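Local structure of prephenate dehydratase:Amino acid-binding ACT (Brucella abortus, 6VH5) at residues 76-81 and 191-196; 213-218 and 266-271. The protein probably catalyses the decarboxylation and dehydration of prephenate to 3-phenylpyruvate in phenylalanine biosynthesis, and binds phenylalanine. All coordinates share one frame; numbering follows the deposited sequence.

Contact 1. Residues 76-81 and 191-196; sequences ENTLAG and NNVTRF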
loop_
_atom_site.group_PDB
_atom_site.type_symbol
_atom_site.label_atom_id
_atom_site.label_comp_id
_atom_site.label_asym_id
_atom_site.label_seq_id
_atom_site.Cartn_x
_atom_site.Cartn_y
_atom_site.Cartn_z
ATOM N N GLU A 76 0.433 -8.279 -1.379
ATOM C CA GLU A 76 1.866 -8.038 -1.467
ATOM C C GLU A 76 2.281 -8.014 -2.930
ATOM O O GLU A 76 1.809 -8.831 -3.727
ATOM C CB GLU A 76 2.675 -9.107 -0.728
ATOM C CG GLU A 76 2.468 -9.110 0.764
ATOM C CD GLU A 76 3.027 -10.351 1.418
ATOM O OE1 GLU A 76 3.877 -11.011 0.796
ATOM O OE2 GLU A 76 2.576 -10.691 2.530
ATOM N N ASN A 77 3.136 -7.055 -3.282
ATOM C CA ASN A 77 3.763 -7.006 -4.600
ATOM C C ASN A 77 5.222 -6.605 -4.464
ATOM O O ASN A 77 5.533 -5.614 -3.796
ATOM C CB ASN A 77 3.059 -6.022 -5.532
ATOM C CG ASN A 77 3.823 -5.837 -6.824
ATOM O OD1 ASN A 77 4.553 -4.856 -6.997
ATOM N ND2 ASN A 77 3.685 -6.798 -7.726
ATOM N N THR A 78 6.103 -7.341 -5.152
ATOM C CA THR A 78 7.549 -7.173 -4.995
ATOM C C THR A 78 8.060 -5.803 -5.453
ATOM O O THR A 78 9.040 -5.300 -4.896
ATOM C CB THR A 78 8.273 -8.287 -5.748
ATOM O OG1 THR A 78 7.842 -9.557 -5.239
ATOM C CG2 THR A 78 9.767 -8.176 -5.558
ATOM N N LEU A 79 7.418 -5.157 -6.431
ATOM C CA LEU A 79 8.002 -3.900 -6.897
ATOM C C LEU A 79 7.094 -2.699 -6.663
ATOM O O LEU A 79 6.927 -1.849 -7.545
ATOM C CB LEU A 79 8.391 -3.996 -8.374
ATOM C CG LEU A 79 9.386 -5.110 -8.715
ATOM C CD1 LEU A 79 9.624 -5.203 -10.209
ATOM C CD2 LEU A 79 10.694 -4.842 -8.008
ATOM N N ALA A 80 6.559 -2.605 -5.442
ATOM C CA ALA A 80 5.811 -1.445 -4.953
ATOM C C ALA A 80 4.531 -1.203 -5.739
ATOM O O ALA A 80 4.048 -0.072 -5.829
ATOM C CB ALA A 80 6.679 -0.180 -4.965
ATOM N N GLY A 81 3.916 -2.261 -6.242
ATOM C CA GLY A 81 2.663 -2.110 -6.936
ATOM C C GLY A 81 1.519 -1.854 -5.975
ATOM O O GLY A 81 1.669 -1.868 -4.754
ATOM N N ASN A 191 11.410 -11.085 -11.497
ATOM C CA ASN A 191 11.016 -11.409 -10.122
ATOM C C ASN A 191 10.025 -10.396 -9.552
ATOM O O ASN A 191 10.163 -9.917 -8.426
ATOM C CB ASN A 191 12.248 -11.547 -9.226
ATOM C CG ASN A 191 12.795 -12.935 -9.247
ATOM O OD1 ASN A 191 13.863 -13.186 -9.801
ATOM N ND2 ASN A 191 12.043 -13.871 -8.667
ATOM N N ASN A 192 9.031 -10.056 -10.352
ATOM C CA ASN A 192 7.926 -9.221 -9.920
ATOM C C ASN A 192 6.773 -10.163 -9.605
ATOM O O ASN A 192 6.247 -10.825 -10.506
ATOM C CB ASN A 192 7.555 -8.209 -10.999
ATOM C CG ASN A 192 6.480 -7.251 -10.544
ATOM O OD1 ASN A 192 6.077 -7.259 -9.383
ATOM N ND2 ASN A 192 6.048 -6.391 -11.439
ATOM N N VAL A 193 6.449 -10.297 -8.317
ATOM C CA VAL A 193 5.452 -11.248 -7.835
ATOM C C VAL A 193 4.389 -10.521 -7.021
ATOM O O VAL A 193 4.700 -9.600 -6.256
ATOM C CB VAL A 193 6.110 -12.359 -6.995
ATOM C CG1 VAL A 193 5.106 -13.447 -6.681
ATOM C CG2 VAL A 193 7.297 -12.931 -7.744
ATOM N N THR A 194 3.136 -10.926 -7.196
ATOM C CA THR A 194 2.023 -10.438 -6.391
ATOM C C THR A 194 1.462 -11.577 -5.547
ATOM O O THR A 194 1.279 -12.696 -6.045
ATOM C CB THR A 194 0.903 -9.831 -7.254
ATOM O OG1 THR A 194 1.315 -8.555 -7.753
ATOM C CG2 THR A 194 -0.367 -9.637 -6.409
ATOM N N ARG A 195 1.211 -11.300 -4.274
ATOM C CA ARG A 195 0.593 -12.270 -3.380
ATOM C C ARG A 195 -0.869 -11.905 -3.178
ATOM O O ARG A 195 -1.188 -10.796 -2.723
ATOM C CB ARG A 195 1.313 -12.339 -2.039
ATOM C CG ARG A 195 0.552 -13.167 -0.996
ATOM C CD ARG A 195 1.354 -13.300 0.313
ATOM N NE ARG A 195 0.730 -14.287 1.179
ATOM C CZ ARG A 195 0.495 -14.127 2.473
ATOM N NH1 ARG A 195 0.855 -13.012 3.093
ATOM N NH2 ARG A 195 -0.100 -15.094 3.144
ATOM N N PHE A 196 -1.750 -12.841 -3.489
ATOM C CA PHE A 196 -3.161 -12.653 -3.216
ATOM C C PHE A 196 -3.573 -13.475 -2.000
ATOM O O PHE A 196 -2.930 -14.468 -1.649
ATOM C CB PHE A 196 -4.022 -13.061 -4.416
ATOM C CG PHE A 196 -3.705 -12.330 -5.680
ATOM C CD1 PHE A 196 -2.666 -12.747 -6.501
ATOM C CD2 PHE A 196 -4.462 -11.238 -6.067
ATOM C CE1 PHE A 196 -2.381 -12.083 -7.675
ATOM C CE2 PHE A 196 -4.184 -10.565 -7.243
ATOM C CZ PHE A 196 -3.142 -10.987 -8.048
#
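With CG turned anti to the backbone N (chi1 172°), Asn77 leans its amide over the face it shares with Thr194, towards 192-194, where Asn192, itself anti (chi1 -176°), brings its own amide in to meet it. The two amide planes stand 71° apart. Asn77 ND2 forks between two acceptors, Asn192 OD1 at 2.9 Å and Thr194 OG1 at 3.0 Å, both acceptors lying somewhat out of the Asn77 amide plane. The other end of the same amide faces its own chain: Asn77 OD1 takes the backbone N-H groups of Leu79 and Gly81 from opposite faces, the first closing an Asx turn. Four bonds thus fix the amide's rotation and tie the turn to the neighbouring strand. Leu79 CD1 packs 3.7 Å from Asn192 CB, while Thr78 N donates to Val193 O at 2.9 Å. One residue before Asn77, Glu76 forms an antiparallel hydrogen-bonded pair with Arg195, and their side chains run side by side in the same direction. A salt bridge joins Arg195 NH1 to Glu76 OE2 at 2.9 Å, within the guanidinium plane but from above the carboxylate. Both charges have further partners: Lys246 pairs with Glu76, and Glu100 and Asp264 with Arg195. Thr78 O also bonds to Tyr250 OH of the second subunit. Thr194 is predicted to be essential for dehydratase activity, so the Asn77 bond to its hydroxyl probably helps to position it, where strands 70-77 and 193-200 meet antiparallel in the mixed sheet of a periplasmic-binding-protein-like prephenate dehydratase domain.

Contact 2. Residues 213-218 and 266-271; sequences ERIVTT and EGHPEE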
loop_
_atom_site.group_PDB
_atom_site.type_symbol
_atom_site.label_atom_id
_atom_site.label_comp_id
_atom_site.label_asym_id
_atom_site.label_seq_id
_atom_site.Cartn_x
_atom_site.Cartn_y
_atom_site.Cartn_z
ATOM N N GLU A 213 1.965 -31.012 5.694
ATOM C CA GLU A 213 1.290 -30.121 4.762
ATOM C C GLU A 213 1.485 -28.676 5.202
ATOM O O GLU A 213 1.637 -28.382 6.391
ATOM C CB GLU A 213 -0.206 -30.443 4.684
ATOM C CG GLU A 213 -0.551 -31.851 4.186
ATOM C CD GLU A 213 -0.421 -32.926 5.261
ATOM O OE1 GLU A 213 -0.718 -34.103 4.969
ATOM O OE2 GLU A 213 -0.021 -32.601 6.397
ATOM N N ARG A 214 1.473 -27.767 4.235
ATOM C CA ARG A 214 1.703 -26.355 4.521
ATOM C C ARG A 214 0.382 -25.702 4.915
ATOM O O ARG A 214 -0.600 -25.764 4.167
ATOM C CB ARG A 214 2.338 -25.656 3.318
ATOM N N ILE A 215 0.358 -25.093 6.098
ATOM C CA ILE A 215 -0.816 -24.422 6.633
ATOM C C ILE A 215 -0.396 -23.048 7.141
ATOM O O ILE A 215 0.653 -22.905 7.779
ATOM C CB ILE A 215 -1.460 -25.241 7.769
ATOM C CG1 ILE A 215 -1.775 -26.662 7.295
ATOM C CG2 ILE A 215 -2.704 -24.543 8.292
ATOM C CD1 ILE A 215 -2.932 -26.743 6.345
ATOM N N VAL A 216 -1.215 -22.037 6.864
ATOM C CA VAL A 216 -0.956 -20.675 7.315
ATOM C C VAL A 216 -2.095 -20.239 8.220
ATOM O O VAL A 216 -3.267 -20.486 7.921
ATOM C CB VAL A 216 -0.802 -19.692 6.140
ATOM C CG1 VAL A 216 -0.547 -18.282 6.662
ATOM C CG2 VAL A 216 0.314 -20.155 5.212
ATOM N N THR A 217 -1.749 -19.609 9.334
ATOM C CA THR A 217 -2.726 -18.980 10.205
ATOM C C THR A 217 -2.422 -17.494 10.247
ATOM O O THR A 217 -1.281 -17.097 10.499
ATOM C CB THR A 217 -2.721 -19.589 11.618
ATOM O OG1 THR A 217 -3.239 -20.923 11.556
ATOM C CG2 THR A 217 -3.604 -18.771 12.558
ATOM N N THR A 218 -3.429 -16.684 9.952
ATOM C CA THR A 218 -3.297 -15.238 9.956
ATOM C C THR A 218 -4.146 -14.695 11.090
ATOM O O THR A 218 -5.286 -15.131 11.270
ATOM C CB THR A 218 -3.730 -14.629 8.612
ATOM O OG1 THR A 218 -2.824 -15.030 7.573
ATOM C CG2 THR A 218 -3.754 -13.108 8.697
ATOM N N GLU A 266 3.272 -20.116 10.101
ATOM C CA GLU A 266 3.170 -21.423 9.458
ATOM C C GLU A 266 2.842 -22.436 10.548
ATOM O O GLU A 266 3.699 -22.803 11.355
ATOM C CB GLU A 266 4.459 -21.744 8.709
ATOM C CG GLU A 266 4.718 -20.732 7.586
ATOM C CD GLU A 266 5.997 -20.970 6.797
ATOM O OE1 GLU A 266 7.016 -21.422 7.375
ATOM O OE2 GLU A 266 5.972 -20.701 5.577
ATOM N N GLY A 267 1.590 -22.841 10.601
ATOM C CA GLY A 267 1.087 -23.731 11.621
ATOM C C GLY A 267 -0.422 -23.685 11.669
ATOM O O GLY A 267 -1.068 -22.776 11.139
ATOM N N HIS A 268 -0.990 -24.714 12.290
ATOM C CA HIS A 268 -2.406 -24.915 12.521
ATOM C C HIS A 268 -2.727 -24.759 14.006
ATOM O O HIS A 268 -1.955 -25.226 14.850
ATOM C CB HIS A 268 -2.828 -26.308 12.046
ATOM C CG HIS A 268 -4.308 -26.505 11.997
ATOM N ND1 HIS A 268 -5.076 -26.655 13.130
ATOM C CD2 HIS A 268 -5.165 -26.553 10.949
ATOM C CE1 HIS A 268 -6.342 -26.804 12.782
ATOM N NE2 HIS A 268 -6.419 -26.749 11.464
ATOM N N PRO A 269 -3.837 -24.102 14.357
ATOM C CA PRO A 269 -4.118 -23.830 15.783
ATOM C C PRO A 269 -4.266 -25.070 16.658
ATOM O O PRO A 269 -4.163 -24.956 17.888
ATOM C CB PRO A 269 -5.433 -23.034 15.733
ATOM C CG PRO A 269 -5.447 -22.421 14.376
ATOM C CD PRO A 269 -4.806 -23.436 13.469
ATOM N N GLU A 270 -4.543 -26.236 16.078
ATOM C CA GLU A 270 -4.660 -27.471 16.839
ATOM C C GLU A 270 -3.331 -28.196 17.047
ATOM O O GLU A 270 -3.275 -29.131 17.855
ATOM C CB GLU A 270 -5.679 -28.385 16.155
ATOM C CG GLU A 270 -7.100 -28.121 16.648
ATOM C CD GLU A 270 -8.161 -28.352 15.594
ATOM O OE1 GLU A 270 -8.042 -29.322 14.817
ATOM O OE2 GLU A 270 -9.106 -27.538 15.536
ATOM N N GLU A 271 -2.264 -27.804 16.357
ATOM C CA GLU A 271 -0.956 -28.366 16.668
ATOM C C GLU A 271 -0.518 -27.892 18.042
ATOM O O GLU A 271 -0.651 -26.711 18.373
ATOM C CB GLU A 271 0.091 -27.964 15.625
ATOM C CG GLU A 271 0.002 -28.739 14.318
ATOM C CD GLU A 271 0.909 -28.177 13.233
ATOM O OE1 GLU A 271 2.136 -28.429 13.282
ATOM O OE2 GLU A 271 0.391 -27.475 12.342
#
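Thr217 lays its hydroxyl across the Pro269 ring, with OG1 3.5 Å from Pro269 CD, and donates from OG1 to Gly267 O at 2.9 Å. The hydroxyl stands anti to its own carbonyl carbon (chi1 -69°), which directs it at the departing loop. The same Gly267 is gripped at its other end, where its N bonds to Ile215 O at 3.0 Å, approaching from above the carbonyl plane with a bent N-H...O angle of 135°. Ile215 extends CG2 alongside His268, 4.1 Å from CD2 and oblique to the ring. This is one end of the two inner strands of the four-stranded antiparallel sheet of the ACT domain, where strand 258-266 parts from 215-224 and leads into helix 272-283; Val216 and Glu266 form the non-hydrogen-bonded pair there. A type I turn from His268 to Glu271 makes the change of direction. Within it, the imidazole takes Glu270 N on ND1 at 3.0 Å, close to the ring plane, and Pro269 CD rests over one ring face, while NE2 bonds to Ala206 O; these contacts fix the ring's rotation. Glu271, at the N-cap position of the helix, reaches back with OE2 to accept His268 N at 3.1 Å. The carboxylate of Glu266 forms a salt bridge with Arg300, and Val293 of strand 286-295 packs against Ile215, Thr217 and His268.

How the contacts relate
Contact 1 lies close to the centre of the folded chain, about 8 Å from it, and contact 2 farther out, about 20 Å from it; their centres are about 23 Å apart, and the first closes before the second opens. Each joins the end of one strand to an antiparallel neighbour, but in different domains: 76-81 with 191-196 in the mixed dehydratase sheet, 213-218 with 266-271 in the ACT sheet. Contact 1 is partly buried, charged and amide-rich, and is touched by the second subunit; contact 2 is buried, smaller, and relies on backbone carbonyls, one hydroxyl and apolar packing. Arg300 approaches both, near Arg195 in contact 1 and paired with Glu266 in contact 2.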